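Local coordinates for peptide synthetase, module 7 (Actinoplanes teichomyceticus, PDB 4TX3), which probably acts as a condensation-like domain of a peptide synthetase that recruits cytochrome P450 oxygenases to the carrier-bound peptide during teicoplanin biosynthesis, at residues L45-R50 and L383-E388; A54-A59 and V91-V96; A98-L103 and F128-K133; A105-R110 and V136-V141; A160-R165 and A378-L383. One frame throughout, in Å; residues are numbered along the deposited sequence.

Interaction 1: L45-R50 and L383-E388; sequences LRLRGR and LRTSVE
Residues 45-49 and 383-388 run antiparallel, their axes 4.4 Å apart at closest and their directions 151° from each other. Arg46 and Ser386 form one hydrogen-bonded pair, Arg48 and Arg384 the next; in the latter both N-to-O distances, Arg48 N to Arg384 O and Arg384 N to Arg48 O, are 2.9 Å. At the end of the ladder Leu383 CD2 lies 3.5 Å from Gly49 C, where a side chain would collide with it and with the preceding carbonyl. The pairing places 383-388 at the outer edge, within this chain, of the five-stranded sheet of one lobe of the condensation-type fold. Side chains then alternate between its faces. Leu47 CD2 meets Thr385 CG2 at 3.9 Å on one, while Arg46, Arg48, Arg384 and Ser386 lie on the other. With CG opposite its backbone N (chi1 -176°) and a bend at chi3, Arg46 brings NE to 2.8 Å from Glu388 OE2, on the syn side of the carboxylate; NH2 adds weak bonds to both oxygens. Glu134 and Glu100 also form salt bridges to this guanidinium, so a leucine here would probably leave three gathered carboxylates without their shared counter-charge. Arg48 and Arg384 cross nearly at right angles, Arg48 CB sitting 4.0 Å above the centre of the Arg384 guanidinium, whose NE bonds a polar side chain of another protein chain.

Interaction 2: A54-A59 and V91-V96; sequences AALEAA and VRLTPV
Leu56 opens the contact from the helix, its CG resting 3.9 Å from Leu93 CD2. Both leucines hold CG opposite the backbone N, and the two side chains meet at a slant, the Leu93 methyl touching the branch point and CD2 of Leu56. One residue further on, Glu57 supplies the polar link. Its CG is likewise trans to the backbone N (chi1 -176°) and the chain stays extended beyond it, carrying the carboxylate across to the other backbone. There OE2 accepts the N-H of Leu93 through its anti lone pair, with 2.8 Å between Leu93 N and Glu57 OE2 and an angle of 157° at the hydrogen. The methylenes are used as well: Glu57 CG lies 4.0 Å from Val91 CG1, and Glu57 and Leu93 slide past each other in opposite directions. OE1 makes a salt bridge with Arg61, which also donates to Val91 O, so both carboxylate oxygens are held, which should restrict the group's rotation. An alanine here is likely to leave the Leu93 N-H without this acceptor and to cost Arg61 this salt bridge. The contact thus ties an irregular segment to helix 53-66. Beyond it, Leu93 touches Cys125 and Leu127 of strand 123-129, Val91 touches Trp123, and Ala55, Ala58 and Ala59 of the same helix pack on helix 148-166.

Interaction 3: A98-L103 and F128-K133; sequences ATEEDL and FALSEK
Ala98 N donates to Ala129 O across 2.9 Å, the donor standing 30° out of the carbonyl plane, and this direct bond is followed by a water-mediated one. The water gives one hydrogen to Ala98 O and another to Leu130 O, so the backbones remain linked where the ladder of strands 96-97 and 123-129 has run out. On the second segment the chain turns a corner at Leu130, which with Ser131 faces Glu134 in a classic beta bulge. On the first, Thr99 begins an ST motif: its OG1 accepts from Asp102 N, while Asp102 OD1 takes the N-H of Thr99 from above the carboxylate plane, 2.8 Å from the nitrogen. This reciprocal pair braces the turn that leads from the short edge strand into helix 103-112. The apolar side chains fill the angle between the turn and the bulge. Leu103, with CG trans to its backbone N (chi1 -177°), turns CD1 toward the root of the Phe128 side chain, 3.8 Å from CG, and its other methyl, CD2, toward Leu130 CD1. Ala98 CB comes up beside Phe128 CB at 4.2 Å. Leu130 CD2 packs against the backbone of the turn, 3.6 Å from Thr99 C. Across both methyls of Leu130, nearly at a right angle, lies the Glu100 side chain, bent at chi2, with OE2 3.3 Å from CD1. Its carboxylate is directed by a salt bridge to Arg46, whose own side chain touches Leu130 and Leu103.

Interaction 4: A105-R110 and V136-V141; sequences ARLAER and VLSVTV
Leu107 places CG trans to its carbonyl carbon (chi1 -76°), which sends CD2 to Ser138 CB, and Ser138 holds OG opposite its backbone N (chi1 170°), on the helix side, near Leu107 CD2 and Arg110 CG. The setting is helix-on-sheet packing within an alpha/beta layer: helix 103-112 belongs to a beta-alpha-beta crossover joining the parallel neighbours 96-97 and 123-129, and here it reaches past them to strand 134-142. The segment axes come within 9.4 Å and lie 23° from parallel; Val136, Ser138 and Thr140, alternate residues of the strand, face the helix. Leu107 CD2 is the main probe. It stands 3.6 Å from Ser138 CB and 4.2 Å from Val136 CG1, bridging two successive inward-facing positions. Phe128 touches both Leu107 and Ser138, closing one side of this buried spot. One helical turn on, Arg110 contributes its aliphatic part, CG lying 4.2 Å from Ser138 OG, while bends at chi2 and chi3 carry its guanidinium to a salt bridge with Glu126. Thr140 OG1 is hydrogen-bonded to Ser42 OG on the adjoining strand and comes only to 4.1 Å from Arg110 O.

Interaction 5: A160-R165 and A378-L383; sequences AAYGAR and AELPAL
Tyr162 is the bump of this contact, a ring projecting from the helix into a shallow hollow formed by Leu380, Pro381 and Leu383. The hollow owes its curve to a type II beta turn from Leu380 to Leu383, which brings the three side chains round to the same ring. Leu380 crosses the tyrosine nearly at a right angle, presses CD2 to 3.6 Å from Tyr162 CD2, and also touches Tyr162 CB. Pro381 slides alongside in the opposite direction, its CG 3.8 Å from Tyr162 CD2. The same proline corner fits over the bare backbone of Gly163, where Pro381 CG and Gly163 CA are 3.9 Å apart. At the far end Leu383 CD1 borders the ring near CE2, 4.0 Å away. Pro381 O lies at the ring edge, near its plane, and a water in that plane bridges it to Tyr162 OH, though the water's exact position is uncertain at this resolution. The same hydroxyl is hydrogen-bonded to Asp52 N, so a polar rim finishes a mostly apolar fit. Helix 148-166 is thereby wedged between the segment leading into strand 383-388 and helix 53-66, whose Ala55 packs on Tyr162 and whose Ala59 packs on Ala161.

Overall arrangement
All five contacts build one lobe of the condensation-type fold, around its five-stranded sheet. Interaction 1 touches both interaction 5 and interaction 3: its centre is about 11 Å from that of interaction 5, which shares Leu383 and packs Leu380 on Leu47, and about 12 Å from that of interaction 3, reached through the Arg46-Glu100 salt bridge. Interactions 3 and 4 meet at Phe128, which packs on Leu107 and Ser138, on the side of the sheet where helix 103-112 lies. Interactions 2 and 5, centres about 14 Å apart, join where helices 53-66 and 148-166 touch. Interactions 3 and 5 do not touch, their nearest atoms being about 6 Å apart. The other protein chain comes within reach of interactions 1 and 5.

Interaction 1: L45-R50 and L383-E388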
# COMPACT_ATOMS: atom_id res chain seq x y z
N LEU B 45 -3.69 -18.95 7.75
CA LEU B 45 -4.91 -18.50 7.08
C LEU B 45 -5.97 -19.57 7.05
O LEU B 45 -5.68 -20.71 6.68
CB LEU B 45 -4.63 -18.08 5.65
CG LEU B 45 -3.60 -17.00 5.48
CD1 LEU B 45 -3.57 -16.61 4.02
CD2 LEU B 45 -3.93 -15.81 6.37
N ARG B 46 -7.19 -19.20 7.43
CA ARG B 46 -8.34 -20.08 7.23
C ARG B 46 -8.83 -19.91 5.80
O ARG B 46 -8.92 -18.78 5.30
CB ARG B 46 -9.46 -19.79 8.23
CG ARG B 46 -10.64 -20.75 8.11
CD ARG B 46 -11.60 -20.60 9.27
NE ARG B 46 -11.04 -21.10 10.51
CZ ARG B 46 -11.25 -22.33 10.99
NH1 ARG B 46 -12.01 -23.18 10.32
NH2 ARG B 46 -10.69 -22.70 12.14
N LEU B 47 -9.13 -21.02 5.15
CA LEU B 47 -9.53 -20.99 3.75
C LEU B 47 -10.85 -21.76 3.57
O LEU B 47 -10.90 -22.98 3.78
CB LEU B 47 -8.42 -21.57 2.86
CG LEU B 47 -6.96 -21.12 3.09
CD1 LEU B 47 -5.96 -22.00 2.33
CD2 LEU B 47 -6.75 -19.65 2.73
N ARG B 48 -11.91 -21.04 3.19
CA ARG B 48 -13.24 -21.65 3.03
C ARG B 48 -13.68 -21.64 1.58
O ARG B 48 -13.81 -20.57 0.96
CB ARG B 48 -14.27 -20.91 3.88
CG ARG B 48 -13.88 -20.77 5.34
CD ARG B 48 -14.77 -19.79 6.08
NE ARG B 48 -14.51 -18.39 5.71
CZ ARG B 48 -15.37 -17.39 5.88
NH1 ARG B 48 -16.58 -17.63 6.40
NH2 ARG B 48 -15.04 -16.15 5.52
N GLY B 49 -13.91 -22.82 1.02
CA GLY B 49 -14.23 -22.93 -0.38
C GLY B 49 -13.49 -24.09 -1.03
O GLY B 49 -12.85 -24.88 -0.34
N ARG B 50 -13.58 -24.20 -2.35
CA ARG B 50 -12.90 -25.29 -3.02
C ARG B 50 -11.44 -24.93 -3.30
O ARG B 50 -11.12 -24.12 -4.17
CB ARG B 50 -13.64 -25.69 -4.29
CG ARG B 50 -14.79 -26.61 -3.95
CD ARG B 50 -15.43 -27.20 -5.17
NE ARG B 50 -14.63 -28.29 -5.74
CZ ARG B 50 -14.64 -29.54 -5.29
NH1 ARG B 50 -15.39 -29.87 -4.24
NH2 ARG B 50 -13.90 -30.46 -5.90
N LEU B 383 -12.30 -18.51 -2.86
CA LEU B 383 -12.07 -18.78 -1.43
C LEU B 383 -12.34 -17.57 -0.55
O LEU B 383 -11.98 -16.45 -0.89
CB LEU B 383 -10.61 -19.24 -1.21
CG LEU B 383 -10.20 -20.61 -1.75
CD1 LEU B 383 -8.70 -20.78 -1.69
CD2 LEU B 383 -10.89 -21.71 -0.96
N ARG B 384 -12.98 -17.80 0.58
CA ARG B 384 -13.06 -16.78 1.62
C ARG B 384 -11.88 -17.01 2.53
O ARG B 384 -11.72 -18.11 3.09
CB ARG B 384 -14.37 -16.86 2.40
CG ARG B 384 -15.58 -16.31 1.67
CD ARG B 384 -16.82 -17.18 1.95
NE ARG B 384 -16.72 -18.47 1.25
CZ ARG B 384 -17.32 -19.60 1.63
NH1 ARG B 384 -18.09 -19.63 2.72
NH2 ARG B 384 -17.15 -20.71 0.91
N THR B 385 -11.04 -16.00 2.68
CA THR B 385 -9.82 -16.17 3.47
C THR B 385 -9.84 -15.28 4.71
O THR B 385 -10.45 -14.23 4.70
CB THR B 385 -8.59 -15.87 2.63
OG1 THR B 385 -8.53 -14.46 2.36
CG2 THR B 385 -8.67 -16.61 1.32
N SER B 386 -9.18 -15.72 5.77
CA SER B 386 -9.12 -14.91 6.99
C SER B 386 -7.93 -15.34 7.84
O SER B 386 -7.39 -16.43 7.65
CB SER B 386 -10.41 -15.05 7.79
OG SER B 386 -10.63 -16.40 8.15
N VAL B 387 -7.51 -14.48 8.77
CA VAL B 387 -6.38 -14.82 9.62
C VAL B 387 -6.80 -15.68 10.79
O VAL B 387 -7.63 -15.29 11.62
CB VAL B 387 -5.66 -13.57 10.15
CG1 VAL B 387 -4.50 -13.99 11.04
CG2 VAL B 387 -5.15 -12.72 9.01
N GLU B 388 -6.23 -16.88 10.84
CA GLU B 388 -6.45 -17.79 11.93
C GLU B 388 -5.52 -17.40 13.07
O GLU B 388 -4.30 -17.33 12.88
CB GLU B 388 -6.20 -19.23 11.48
CG GLU B 388 -6.39 -20.27 12.57
CD GLU B 388 -7.84 -20.68 12.77
OE1 GLU B 388 -8.11 -21.38 13.77
OE2 GLU B 388 -8.71 -20.31 11.93

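Interaction 2: A54-A59 and V91-V96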
# COMPACT_ATOMS: atom_id res chain seq x y z
N ALA B 54 -3.12 -29.03 -5.17
CA ALA B 54 -1.93 -29.09 -6.02
C ALA B 54 -1.49 -27.68 -6.47
O ALA B 54 -0.28 -27.39 -6.57
CB ALA B 54 -2.19 -29.98 -7.22
N ALA B 55 -2.45 -26.79 -6.72
CA ALA B 55 -2.14 -25.44 -7.15
C ALA B 55 -1.50 -24.64 -6.02
O ALA B 55 -0.56 -23.90 -6.23
CB ALA B 55 -3.39 -24.72 -7.66
N LEU B 56 -2.04 -24.80 -4.82
CA LEU B 56 -1.47 -24.16 -3.65
C LEU B 56 -0.02 -24.63 -3.48
O LEU B 56 0.88 -23.83 -3.26
CB LEU B 56 -2.32 -24.47 -2.42
CG LEU B 56 -1.92 -23.81 -1.11
CD1 LEU B 56 -1.77 -22.31 -1.31
CD2 LEU B 56 -2.95 -24.12 -0.01
N GLU B 57 0.20 -25.92 -3.64
CA GLU B 57 1.53 -26.50 -3.48
C GLU B 57 2.51 -25.92 -4.51
O GLU B 57 3.68 -25.65 -4.20
CB GLU B 57 1.45 -28.03 -3.60
CG GLU B 57 2.77 -28.74 -3.36
CD GLU B 57 2.70 -30.23 -3.65
OE1 GLU B 57 2.75 -30.61 -4.85
OE2 GLU B 57 2.61 -31.03 -2.69
N ALA B 58 2.05 -25.75 -5.75
CA ALA B 58 2.91 -25.20 -6.79
C ALA B 58 3.18 -23.72 -6.51
O ALA B 58 4.25 -23.21 -6.82
CB ALA B 58 2.27 -25.38 -8.17
N ALA B 59 2.19 -23.06 -5.91
CA ALA B 59 2.26 -21.64 -5.66
C ALA B 59 3.31 -21.34 -4.58
O ALA B 59 4.15 -20.46 -4.77
CB ALA B 59 0.91 -21.12 -5.26
N VAL B 91 8.68 -28.30 -1.83
CA VAL B 91 7.42 -28.17 -1.10
C VAL B 91 6.60 -29.41 -1.32
O VAL B 91 6.30 -29.76 -2.47
CB VAL B 91 6.61 -26.94 -1.53
CG1 VAL B 91 5.28 -26.90 -0.78
CG2 VAL B 91 7.39 -25.66 -1.29
N ARG B 92 6.24 -30.10 -0.24
CA ARG B 92 5.25 -31.16 -0.33
C ARG B 92 4.10 -30.86 0.62
O ARG B 92 4.30 -30.67 1.82
CB ARG B 92 5.88 -32.52 -0.02
CG ARG B 92 4.99 -33.67 -0.42
CD ARG B 92 5.74 -34.98 -0.37
NE ARG B 92 5.10 -35.98 -1.22
CZ ARG B 92 5.57 -37.21 -1.40
NH1 ARG B 92 6.69 -37.59 -0.79
NH2 ARG B 92 4.92 -38.06 -2.19
N LEU B 93 2.89 -30.80 0.09
CA LEU B 93 1.79 -30.26 0.88
C LEU B 93 0.64 -31.25 1.04
O LEU B 93 -0.51 -30.94 0.72
CB LEU B 93 1.29 -28.96 0.26
CG LEU B 93 0.50 -28.07 1.22
CD1 LEU B 93 1.40 -27.51 2.32
CD2 LEU B 93 -0.21 -26.96 0.46
N THR B 94 0.95 -32.43 1.55
CA THR B 94 -0.09 -33.41 1.83
C THR B 94 -0.91 -32.94 3.03
O THR B 94 -0.36 -32.68 4.11
CB THR B 94 0.53 -34.79 2.10
OG1 THR B 94 1.31 -34.72 3.29
CG2 THR B 94 1.44 -35.19 0.95
N PRO B 95 -2.23 -32.83 2.85
CA PRO B 95 -3.12 -32.35 3.92
C PRO B 95 -3.09 -33.23 5.16
O PRO B 95 -2.91 -34.45 5.08
CB PRO B 95 -4.52 -32.40 3.27
CG PRO B 95 -4.27 -32.45 1.80
CD PRO B 95 -2.98 -33.18 1.63
N VAL B 96 -3.24 -32.58 6.31
CA VAL B 96 -3.25 -33.23 7.62
C VAL B 96 -4.65 -33.10 8.19
O VAL B 96 -5.10 -31.97 8.43
CB VAL B 96 -2.23 -32.57 8.58
CG1 VAL B 96 -2.36 -33.13 9.98
CG2 VAL B 96 -0.81 -32.73 8.05

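Interaction 3: A98-L103 and F128-K133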
# COMPACT_ATOMS: atom_id res chain seq x y z
N ALA B 98 -7.69 -32.69 10.66
CA ALA B 98 -7.69 -31.96 11.92
C ALA B 98 -9.10 -31.61 12.31
O ALA B 98 -10.00 -31.62 11.48
CB ALA B 98 -6.85 -30.70 11.81
N THR B 99 -9.28 -31.30 13.59
CA THR B 99 -10.57 -30.83 14.10
C THR B 99 -10.42 -29.43 14.64
O THR B 99 -9.30 -28.99 14.92
CB THR B 99 -11.11 -31.73 15.20
OG1 THR B 99 -10.24 -31.62 16.34
CG2 THR B 99 -11.16 -33.18 14.73
N GLU B 100 -11.53 -28.73 14.83
CA GLU B 100 -11.45 -27.39 15.39
C GLU B 100 -10.78 -27.42 16.77
O GLU B 100 -10.04 -26.49 17.12
CB GLU B 100 -12.84 -26.76 15.50
CG GLU B 100 -13.52 -26.56 14.15
CD GLU B 100 -12.79 -25.55 13.27
OE1 GLU B 100 -12.06 -24.69 13.81
OE2 GLU B 100 -12.95 -25.60 12.03
N GLU B 101 -10.99 -28.49 17.52
CA GLU B 101 -10.54 -28.52 18.91
C GLU B 101 -9.06 -28.87 19.02
O GLU B 101 -8.38 -28.37 19.91
CB GLU B 101 -11.38 -29.52 19.72
CG GLU B 101 -12.82 -29.70 19.20
CD GLU B 101 -13.72 -28.46 19.39
OE1 GLU B 101 -13.23 -27.40 19.82
OE2 GLU B 101 -14.92 -28.56 19.08
N ASP B 102 -8.56 -29.73 18.13
CA ASP B 102 -7.15 -30.11 18.21
C ASP B 102 -6.26 -29.15 17.41
O ASP B 102 -5.04 -29.11 17.61
CB ASP B 102 -6.94 -31.56 17.73
CG ASP B 102 -7.12 -31.75 16.22
OD1 ASP B 102 -7.33 -30.77 15.47
OD2 ASP B 102 -7.05 -32.91 15.76
N LEU B 103 -6.88 -28.37 16.51
CA LEU B 103 -6.16 -27.48 15.59
C LEU B 103 -5.19 -26.47 16.25
O LEU B 103 -4.05 -26.35 15.79
CB LEU B 103 -7.16 -26.71 14.70
CG LEU B 103 -6.57 -25.78 13.61
CD1 LEU B 103 -5.70 -26.55 12.61
CD2 LEU B 103 -7.66 -25.00 12.89
N PHE B 128 -3.79 -28.00 6.97
CA PHE B 128 -4.70 -28.76 7.82
C PHE B 128 -6.08 -28.87 7.16
O PHE B 128 -6.63 -27.86 6.70
CB PHE B 128 -4.80 -28.12 9.21
CG PHE B 128 -3.49 -28.10 9.93
CD1 PHE B 128 -2.98 -29.26 10.50
CD2 PHE B 128 -2.74 -26.93 10.01
CE1 PHE B 128 -1.76 -29.26 11.15
CE2 PHE B 128 -1.52 -26.92 10.66
CZ PHE B 128 -1.03 -28.09 11.23
N ALA B 129 -6.62 -30.08 7.09
CA ALA B 129 -7.94 -30.28 6.49
C ALA B 129 -9.01 -30.46 7.56
O ALA B 129 -8.97 -31.41 8.34
CB ALA B 129 -7.92 -31.45 5.54
N LEU B 130 -9.96 -29.53 7.59
CA LEU B 130 -11.03 -29.54 8.58
C LEU B 130 -12.30 -30.17 8.02
O LEU B 130 -12.97 -30.93 8.72
CB LEU B 130 -11.33 -28.11 9.03
CG LEU B 130 -10.28 -27.45 9.92
CD1 LEU B 130 -10.52 -25.96 9.90
CD2 LEU B 130 -10.36 -27.99 11.35
N SER B 131 -12.63 -29.84 6.78
CA SER B 131 -13.69 -30.54 6.04
C SER B 131 -13.42 -30.34 4.55
O SER B 131 -12.39 -29.81 4.18
CB SER B 131 -15.07 -30.02 6.42
OG SER B 131 -15.25 -28.71 5.93
N GLU B 132 -14.35 -30.75 3.69
CA GLU B 132 -14.09 -30.73 2.25
C GLU B 132 -13.89 -29.31 1.72
O GLU B 132 -13.16 -29.12 0.74
CB GLU B 132 -15.23 -31.42 1.48
CG GLU B 132 -14.95 -31.59 -0.02
CD GLU B 132 -16.04 -32.37 -0.75
OE1 GLU B 132 -17.17 -32.47 -0.21
OE2 GLU B 132 -15.76 -32.88 -1.87
N LYS B 133 -14.49 -28.32 2.36
CA LYS B 133 -14.32 -26.94 1.90
C LYS B 133 -13.76 -26.01 2.99
O LYS B 133 -13.92 -24.79 2.93
CB LYS B 133 -15.65 -26.38 1.37
CG LYS B 133 -16.12 -27.08 0.10
CD LYS B 133 -17.32 -26.40 -0.55
CE LYS B 133 -17.79 -27.19 -1.77
NZ LYS B 133 -18.90 -26.50 -2.50
O HOH W 1 -12.82 -31.57 11.46

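Interaction 4: A105-R110 and V136-V141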
# COMPACT_ATOMS: atom_id res chain seq x y z
N ALA B 105 -3.52 -26.68 19.00
CA ALA B 105 -2.37 -27.48 19.41
C ALA B 105 -1.45 -27.82 18.24
O ALA B 105 -0.23 -27.71 18.34
CB ALA B 105 -2.84 -28.76 20.09
N ARG B 106 -2.05 -28.25 17.13
CA ARG B 106 -1.28 -28.59 15.94
C ARG B 106 -0.56 -27.37 15.34
O ARG B 106 0.61 -27.47 14.92
CB ARG B 106 -2.20 -29.23 14.89
CG ARG B 106 -2.73 -30.59 15.31
CD ARG B 106 -3.48 -31.24 14.17
NE ARG B 106 -3.03 -32.62 13.98
CZ ARG B 106 -3.76 -33.68 14.27
NH1 ARG B 106 -4.98 -33.53 14.75
NH2 ARG B 106 -3.28 -34.90 14.07
N LEU B 107 -1.26 -26.23 15.28
CA LEU B 107 -0.69 -24.97 14.82
C LEU B 107 0.52 -24.56 15.65
O LEU B 107 1.55 -24.15 15.11
CB LEU B 107 -1.74 -23.87 14.86
CG LEU B 107 -2.72 -23.99 13.70
CD1 LEU B 107 -3.91 -23.05 13.86
CD2 LEU B 107 -1.97 -23.71 12.42
N ALA B 108 0.39 -24.71 16.97
CA ALA B 108 1.45 -24.35 17.90
C ALA B 108 2.68 -25.23 17.73
O ALA B 108 3.80 -24.72 17.69
CB ALA B 108 0.95 -24.42 19.33
N GLU B 109 2.48 -26.54 17.64
CA GLU B 109 3.60 -27.47 17.49
C GLU B 109 4.39 -27.23 16.20
O GLU B 109 5.62 -27.25 16.20
CB GLU B 109 3.12 -28.91 17.53
CG GLU B 109 4.16 -29.92 17.06
CD GLU B 109 3.55 -31.13 16.38
OE1 GLU B 109 3.63 -31.22 15.13
OE2 GLU B 109 2.98 -31.98 17.09
N ARG B 110 3.68 -27.00 15.10
CA ARG B 110 4.30 -26.77 13.80
C ARG B 110 5.11 -25.45 13.80
O ARG B 110 6.22 -25.38 13.26
CB ARG B 110 3.22 -26.78 12.71
CG ARG B 110 3.67 -26.52 11.28
CD ARG B 110 4.78 -27.44 10.80
NE ARG B 110 4.57 -28.86 11.12
CZ ARG B 110 5.35 -29.85 10.68
NH1 ARG B 110 6.39 -29.58 9.88
NH2 ARG B 110 5.09 -31.11 11.03
N VAL B 136 -6.97 -24.92 6.81
CA VAL B 136 -6.11 -23.90 7.38
C VAL B 136 -4.68 -24.08 6.88
O VAL B 136 -4.08 -25.15 6.98
CB VAL B 136 -6.16 -23.93 8.90
CG1 VAL B 136 -4.98 -23.19 9.48
CG2 VAL B 136 -7.47 -23.33 9.38
N LEU B 137 -4.14 -23.02 6.28
CA LEU B 137 -2.75 -23.02 5.86
C LEU B 137 -1.87 -22.37 6.94
O LEU B 137 -2.13 -21.26 7.38
CB LEU B 137 -2.57 -22.29 4.52
CG LEU B 137 -1.11 -22.27 4.08
CD1 LEU B 137 -0.59 -23.70 3.90
CD2 LEU B 137 -0.92 -21.43 2.82
N SER B 138 -0.85 -23.09 7.36
CA SER B 138 0.08 -22.60 8.37
C SER B 138 1.47 -22.36 7.76
O SER B 138 2.07 -23.27 7.18
CB SER B 138 0.15 -23.60 9.53
OG SER B 138 1.20 -23.29 10.41
N VAL B 139 1.95 -21.12 7.88
CA VAL B 139 3.29 -20.76 7.41
C VAL B 139 4.18 -20.21 8.53
O VAL B 139 3.79 -19.31 9.27
CB VAL B 139 3.23 -19.72 6.28
CG1 VAL B 139 4.63 -19.21 5.92
CG2 VAL B 139 2.55 -20.33 5.07
N THR B 140 5.38 -20.77 8.65
CA THR B 140 6.35 -20.34 9.64
C THR B 140 7.65 -19.94 8.95
O THR B 140 8.20 -20.72 8.17
CB THR B 140 6.64 -21.43 10.68
OG1 THR B 140 5.44 -21.79 11.37
CG2 THR B 140 7.65 -20.95 11.69
N VAL B 141 8.15 -18.74 9.23
CA VAL B 141 9.43 -18.32 8.67
C VAL B 141 10.43 -17.98 9.78
O VAL B 141 10.09 -17.28 10.74
CB VAL B 141 9.28 -17.10 7.74
CG1 VAL B 141 10.60 -16.77 7.13
CG2 VAL B 141 8.22 -17.37 6.65

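Interaction 5: A160-R165 and A378-L383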
# COMPACT_ATOMS: atom_id res chain seq x y z
N ALA B 160 -0.88 -14.28 -5.94
CA ALA B 160 -0.59 -14.11 -7.37
C ALA B 160 -0.26 -15.45 -8.05
O ALA B 160 -0.75 -15.74 -9.14
CB ALA B 160 0.56 -13.13 -7.57
N ALA B 161 0.57 -16.25 -7.38
CA ALA B 161 0.96 -17.54 -7.94
C ALA B 161 -0.18 -18.57 -7.86
O ALA B 161 -0.33 -19.39 -8.78
CB ALA B 161 2.19 -18.06 -7.24
N TYR B 162 -0.99 -18.54 -6.80
CA TYR B 162 -2.13 -19.45 -6.70
C TYR B 162 -3.14 -19.19 -7.82
O TYR B 162 -3.67 -20.12 -8.41
CB TYR B 162 -2.82 -19.35 -5.34
CG TYR B 162 -4.02 -20.28 -5.18
CD1 TYR B 162 -3.85 -21.66 -5.08
CD2 TYR B 162 -5.32 -19.78 -5.13
CE1 TYR B 162 -4.94 -22.51 -4.93
CE2 TYR B 162 -6.42 -20.63 -4.98
CZ TYR B 162 -6.22 -22.00 -4.87
OH TYR B 162 -7.30 -22.85 -4.72
N GLY B 163 -3.40 -17.91 -8.08
CA GLY B 163 -4.26 -17.50 -9.18
C GLY B 163 -3.89 -18.19 -10.47
O GLY B 163 -4.72 -18.86 -11.09
N ALA B 164 -2.63 -18.05 -10.88
CA ALA B 164 -2.13 -18.63 -12.13
C ALA B 164 -2.14 -20.16 -12.13
O ALA B 164 -2.66 -20.78 -13.07
CB ALA B 164 -0.72 -18.12 -12.43
N ARG B 165 -1.55 -20.75 -11.10
CA ARG B 165 -1.45 -22.21 -11.00
C ARG B 165 -2.84 -22.86 -10.94
O ARG B 165 -3.06 -23.93 -11.52
CB ARG B 165 -0.64 -22.61 -9.77
CG ARG B 165 0.84 -22.32 -9.88
CD ARG B 165 1.49 -23.13 -11.00
NE ARG B 165 2.93 -22.98 -10.97
CZ ARG B 165 3.77 -23.45 -11.89
NH1 ARG B 165 3.33 -24.13 -12.94
NH2 ARG B 165 5.07 -23.24 -11.74
N ALA B 378 -5.38 -11.62 2.48
CA ALA B 378 -5.15 -11.63 1.04
C ALA B 378 -6.21 -12.45 0.31
O ALA B 378 -6.65 -13.50 0.79
CB ALA B 378 -3.77 -12.17 0.73
N GLU B 379 -6.61 -11.98 -0.87
CA GLU B 379 -7.72 -12.57 -1.60
C GLU B 379 -7.27 -13.70 -2.54
O GLU B 379 -6.47 -13.49 -3.46
CB GLU B 379 -8.43 -11.48 -2.40
CG GLU B 379 -9.59 -11.97 -3.26
CD GLU B 379 -10.16 -10.87 -4.14
OE1 GLU B 379 -9.51 -10.53 -5.16
OE2 GLU B 379 -11.25 -10.34 -3.81
N LEU B 380 -7.81 -14.89 -2.31
CA LEU B 380 -7.53 -16.04 -3.16
C LEU B 380 -8.77 -16.44 -3.93
O LEU B 380 -9.85 -16.54 -3.35
CB LEU B 380 -7.03 -17.21 -2.32
CG LEU B 380 -5.70 -17.04 -1.60
CD1 LEU B 380 -5.69 -17.95 -0.42
CD2 LEU B 380 -4.55 -17.39 -2.53
N PRO B 381 -8.63 -16.68 -5.23
CA PRO B 381 -9.73 -17.06 -6.12
C PRO B 381 -10.55 -18.27 -5.64
O PRO B 381 -9.98 -19.34 -5.37
CB PRO B 381 -9.03 -17.36 -7.45
CG PRO B 381 -7.57 -17.44 -7.14
CD PRO B 381 -7.35 -16.56 -5.96
N ALA B 382 -11.87 -18.08 -5.56
CA ALA B 382 -12.86 -19.08 -5.15
C ALA B 382 -12.75 -19.46 -3.69
O ALA B 382 -13.08 -20.58 -3.32
CB ALA B 382 -12.75 -20.34 -6.03
N LEU B 383 -12.30 -18.51 -2.86
CA LEU B 383 -12.07 -18.78 -1.43
C LEU B 383 -12.34 -17.57 -0.55
O LEU B 383 -11.98 -16.45 -0.89
CB LEU B 383 -10.61 -19.24 -1.21
CG LEU B 383 -10.20 -20.61 -1.75
CD1 LEU B 383 -8.70 -20.78 -1.69
CD2 LEU B 383 -10.89 -21.71 -0.96
O HOH W 2 -9.60 -21.78 -5.18